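Local coordinates for tyrosinase (Aspergillus oryzae, PDB 6JU8), which probably catalyses the copper-dependent oxidation of L-tyrosine and L-dopa to L-dopaquinone with molecular oxygen, at residues H107-T112 with D427-W432. The protein carries 1 engineered substitution. Numbering follows the deposited sequence. Where two conformers were deposited one is given.
Sequences HRVYVT and DDVKDW. With CU (copper (II) ion), chain C.
Arg108 and Val429 join a copper-binding helix of the type-3 dicopper core of tyrosinase to a loop that follows strand 420-423. Arg108 lies on helix 103-129, next in sequence to the copper ligand His107, and its side chain leaves the helix in a different direction from that of His107, toward the loop. NH1 of Arg108 donates to the backbone O of Val429 at 2.9 Å. The bond is nearly straight, with an N-H...O angle of 162°, and it lies in the guanidinium plane as well as the carbonyl plane. CG of Arg108 is anti to the backbone N (chi1 175°), which sends the chain out from the helix; a bend further along the chain then turns the guanidinium toward the Val429 carbonyl. On the way, CD of Arg108 passes CB of Val429 at 3.7 Å. Beside this, CG2 of Val109 meets CG1 of Val429 at 3.9 Å, an apolar contact with the two valine side chains set crosswise.

Trp432 covers one face of the guanidinium with its CB, 3.8 Å above the plane and over the centre. Its indole does not stack there. The two planes are 63° apart, and NH1 of Arg108 comes to the edge of the ring. Asp380 forms a salt bridge with NE of Arg108, and Gln387 accepts a hydrogen bond from NH1. Both lie on helix 371-389, which also supplies the copper ligand His376. The buried arginine thus ties two copper-binding helices and the loop together, and the nearby carboxylate probably stabilises its charge.

On the metal side, His107, His71 and His98 bind one copper, together with a water. ND1 of His107 is hydrogen-bonded to the backbone O of Phe103, while its NE2 binds the copper at 2.0 Å.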
ATOM      1  N   HIS A 107      -1.553  29.447  -6.299  1.00  8.45           N
ATOM      2  CA  HIS A 107      -2.199  28.140  -6.202  1.00  8.38           C
ATOM      3  C   HIS A 107      -3.693  28.219  -6.428  1.00  8.44           C
ATOM      4  O   HIS A 107      -4.266  27.233  -6.938  1.00  9.26           O
ATOM      5  CB  HIS A 107      -1.864  27.486  -4.851  1.00  8.83           C
ATOM      6  CG  HIS A 107      -0.454  27.003  -4.789  1.00  9.40           C
ATOM      7  ND1 HIS A 107       0.630  27.794  -4.425  1.00  9.65           N
ATOM      8  CD2 HIS A 107       0.086  25.795  -5.074  1.00  9.80           C
ATOM      9  CE1 HIS A 107       1.751  27.073  -4.476  1.00  9.81           C
ATOM     10  NE2 HIS A 107       1.450  25.853  -4.881  1.00 10.59           N
ATOM     11  N   ARG A 108      -4.354  29.341  -6.146  1.00  8.79           N
ATOM     12  CA  ARG A 108      -5.771  29.487  -6.447  1.00  9.14           C
ATOM     13  C   ARG A 108      -5.985  29.296  -7.939  1.00  8.58           C
ATOM     14  O   ARG A 108      -6.913  28.585  -8.360  1.00 10.14           O
ATOM     15  CB  ARG A 108      -6.270  30.859  -5.976  1.00  9.85           C
ATOM     16  CG  ARG A 108      -7.732  31.124  -6.388  1.00 10.16           C
ATOM     17  CD  ARG A 108      -8.349  32.277  -5.592  1.00 10.32           C
ATOM     18  NE  ARG A 108      -8.600  31.888  -4.212  1.00  9.33           N
ATOM     19  CZ  ARG A 108      -8.923  32.690  -3.217  1.00 10.04           C
ATOM     20  NH1 ARG A 108      -9.087  34.001  -3.376  1.00 11.24           N
ATOM     21  NH2 ARG A 108      -9.095  32.170  -1.999  1.00 10.25           N
ATOM     22  N   VAL A 109      -5.136  29.936  -8.759  1.00  9.48           N
ATOM     23  CA  VAL A 109      -5.280  29.794 -10.214  1.00  9.65           C
ATOM     24  C   VAL A 109      -4.938  28.380 -10.645  1.00  9.26           C
ATOM     25  O   VAL A 109      -5.617  27.791 -11.511  1.00  9.71           O
ATOM     26  CB  VAL A 109      -4.407  30.829 -10.949  1.00 10.22           C
ATOM     27  CG1 VAL A 109      -4.590  30.690 -12.468  1.00 12.04           C
ATOM     28  CG2 VAL A 109      -4.723  32.273 -10.560  1.00 11.67           C
ATOM     29  N   TYR A 110      -3.903  27.773 -10.067  1.00  8.69           N
ATOM     30  CA  TYR A 110      -3.485  26.415 -10.453  1.00  9.26           C
ATOM     31  C   TYR A 110      -4.601  25.417 -10.218  1.00  9.18           C
ATOM     32  O   TYR A 110      -4.873  24.578 -11.099  1.00  9.86           O
ATOM     33  CB  TYR A 110      -2.258  26.043  -9.637  1.00  9.31           C
ATOM     34  CG  TYR A 110      -1.451  24.853 -10.093  1.00  8.78           C
ATOM     35  CD1 TYR A 110      -1.327  24.482 -11.421  1.00  9.28           C
ATOM     36  CD2 TYR A 110      -0.764  24.094  -9.139  1.00  8.88           C
ATOM     37  CE1 TYR A 110      -0.557  23.396 -11.810  1.00  9.17           C
ATOM     38  CE2 TYR A 110       0.044  23.023  -9.508  1.00  8.44           C
ATOM     39  CZ  TYR A 110       0.125  22.664 -10.848  1.00  9.61           C
ATOM     40  OH  TYR A 110       0.930  21.593 -11.172  1.00 10.22           O
ATOM     41  N   VAL A 111      -5.248  25.494  -9.050  1.00  9.48           N
ATOM     42  CA  VAL A 111      -6.341  24.553  -8.746  1.00  9.70           C
ATOM     43  C   VAL A 111      -7.506  24.761  -9.717  1.00  8.90           C
ATOM     44  O   VAL A 111      -8.127  23.792 -10.162  1.00 10.80           O
ATOM     45  CB  VAL A 111      -6.799  24.732  -7.296  1.00  9.19           C
ATOM     46  CG1 VAL A 111      -8.080  23.926  -7.003  1.00 10.18           C
ATOM     47  CG2 VAL A 111      -5.700  24.297  -6.330  1.00 11.25           C
ATOM     48  N   THR A 112      -7.787  26.010 -10.079  1.00 10.17           N
ATOM     49  CA  THR A 112      -8.868  26.309 -11.013  1.00  9.42           C
ATOM     50  C   THR A 112      -8.539  25.771 -12.401  1.00  9.98           C
ATOM     51  O   THR A 112      -9.422  25.262 -13.105  1.00 10.29           O
ATOM     52  CB  THR A 112      -9.080  27.827 -11.085  1.00 12.84           C
ATOM     53  OG1 THR A 112      -9.538  28.278  -9.803  1.00 18.78           O
ATOM     54  CG2 THR A 112     -10.156  28.211 -12.094  1.00 18.79           C
ATOM     55  N   ASP A 427      -4.902  40.229  -7.898  1.00 12.26           N
ATOM     56  CA  ASP A 427      -6.195  40.905  -7.741  1.00 12.02           C
ATOM     57  C   ASP A 427      -7.279  40.267  -8.600  1.00 12.51           C
ATOM     58  O   ASP A 427      -8.463  40.376  -8.271  1.00 14.69           O
ATOM     59  CB  ASP A 427      -6.048  42.377  -8.122  1.00 15.81           C
ATOM     60  CG  ASP A 427      -5.457  43.230  -7.031  1.00 17.44           C
ATOM     61  OD1 ASP A 427      -5.479  42.832  -5.859  1.00 19.23           O
ATOM     62  OD2 ASP A 427      -5.005  44.348  -7.311  1.00 20.40           O
ATOM     63  N   ASP A 428      -6.929  39.585  -9.688  1.00 13.24           N
ATOM     64  CA  ASP A 428      -7.901  38.910 -10.547  1.00 13.98           C
ATOM     65  C   ASP A 428      -8.670  37.819  -9.811  1.00 14.12           C
ATOM     66  O   ASP A 428      -9.812  37.537 -10.173  1.00 14.57           O
ATOM     67  CB  ASP A 428      -7.248  38.277 -11.776  1.00 14.10           C
ATOM     68  CG  ASP A 428      -6.567  39.287 -12.673  1.00 14.53           C
ATOM     69  OD1 ASP A 428      -7.032  40.444 -12.760  1.00 23.29           O
ATOM     70  OD2 ASP A 428      -5.550  38.936 -13.303  1.00 17.22           O
ATOM     71  N   VAL A 429      -8.037  37.254  -8.774  1.00 12.44           N
ATOM     72  CA  VAL A 429      -8.672  36.135  -8.072  1.00 12.32           C
ATOM     73  C   VAL A 429      -8.948  36.447  -6.618  1.00 10.90           C
ATOM     74  O   VAL A 429      -9.195  35.535  -5.816  1.00 14.19           O
ATOM     75  CB  VAL A 429      -7.855  34.829  -8.222  1.00 12.39           C
ATOM     76  CG1 VAL A 429      -7.754  34.485  -9.698  1.00 14.37           C
ATOM     77  CG2 VAL A 429      -6.482  34.961  -7.555  1.00 14.63           C
ATOM     78  N   LYS A 430      -8.941  37.723  -6.234  1.00 12.55           N
ATOM     79  CA  LYS A 430      -9.300  38.091  -4.854  1.00 11.60           C
ATOM     80  C   LYS A 430     -10.681  37.567  -4.505  1.00 11.45           C
ATOM     81  O   LYS A 430     -10.931  37.025  -3.421  1.00 13.54           O
ATOM     82  CB  LYS A 430      -9.246  39.624  -4.726  1.00 13.70           C
ATOM     83  CG  LYS A 430      -9.619  40.150  -3.342  1.00 15.60           C
ATOM     84  CD  LYS A 430      -9.939  41.638  -3.398  0.52 18.27           C
ATOM     85  CE  LYS A 430      -8.668  42.467  -3.459  0.52 20.40           C
ATOM     86  NZ  LYS A 430      -8.964  43.935  -3.454  0.52 21.59           N
ATOM     87  N   ASP A 431     -11.626  37.723  -5.442  1.00 12.01           N
ATOM     88  CA  ASP A 431     -12.947  37.119  -5.257  1.00 12.42           C
ATOM     89  C   ASP A 431     -12.972  35.783  -5.994  1.00 11.90           C
ATOM     90  O   ASP A 431     -13.061  35.769  -7.231  1.00 13.40           O
ATOM     91  CB  ASP A 431     -14.040  38.052  -5.790  1.00 15.91           C
ATOM     92  CG  ASP A 431     -15.431  37.509  -5.521  1.00 18.15           C
ATOM     93  OD1 ASP A 431     -15.583  36.398  -4.968  1.00 17.14           O
ATOM     94  OD2 ASP A 431     -16.394  38.203  -5.902  1.00 30.10           O
ATOM     95  N   TRP A 432     -12.841  34.700  -5.264  1.00 10.91           N
ATOM     96  CA  TRP A 432     -12.767  33.374  -5.878  1.00 11.04           C
ATOM     97  C   TRP A 432     -14.048  33.109  -6.664  1.00 11.04           C
ATOM     98  O   TRP A 432     -14.043  32.296  -7.589  1.00 11.66           O
ATOM     99  CB  TRP A 432     -12.485  32.300  -4.813  1.00 11.05           C
ATOM    100  CG  TRP A 432     -13.553  32.308  -3.757  1.00 10.92           C
ATOM    101  CD1 TRP A 432     -14.700  31.561  -3.755  1.00 12.54           C
ATOM    102  CD2 TRP A 432     -13.573  33.100  -2.560  1.00 10.62           C
ATOM    103  NE1 TRP A 432     -15.434  31.861  -2.614  1.00 11.74           N
ATOM    104  CE2 TRP A 432     -14.759  32.799  -1.874  1.00 11.75           C
ATOM    105  CE3 TRP A 432     -12.681  34.049  -2.022  1.00 11.17           C
ATOM    106  CZ2 TRP A 432     -15.101  33.399  -0.652  1.00 11.49           C
ATOM    107  CZ3 TRP A 432     -13.030  34.642  -0.815  1.00 11.42           C
ATOM    108  CH2 TRP A 432     -14.217  34.322  -0.155  1.00 12.55           C
TER
HETATM  109 CU    CU C 501       3.040  24.653  -4.742  0.51 14.86          CU
HETATM  110  O   HOH W   1       2.712  23.349  -3.361  1.00 22.12           O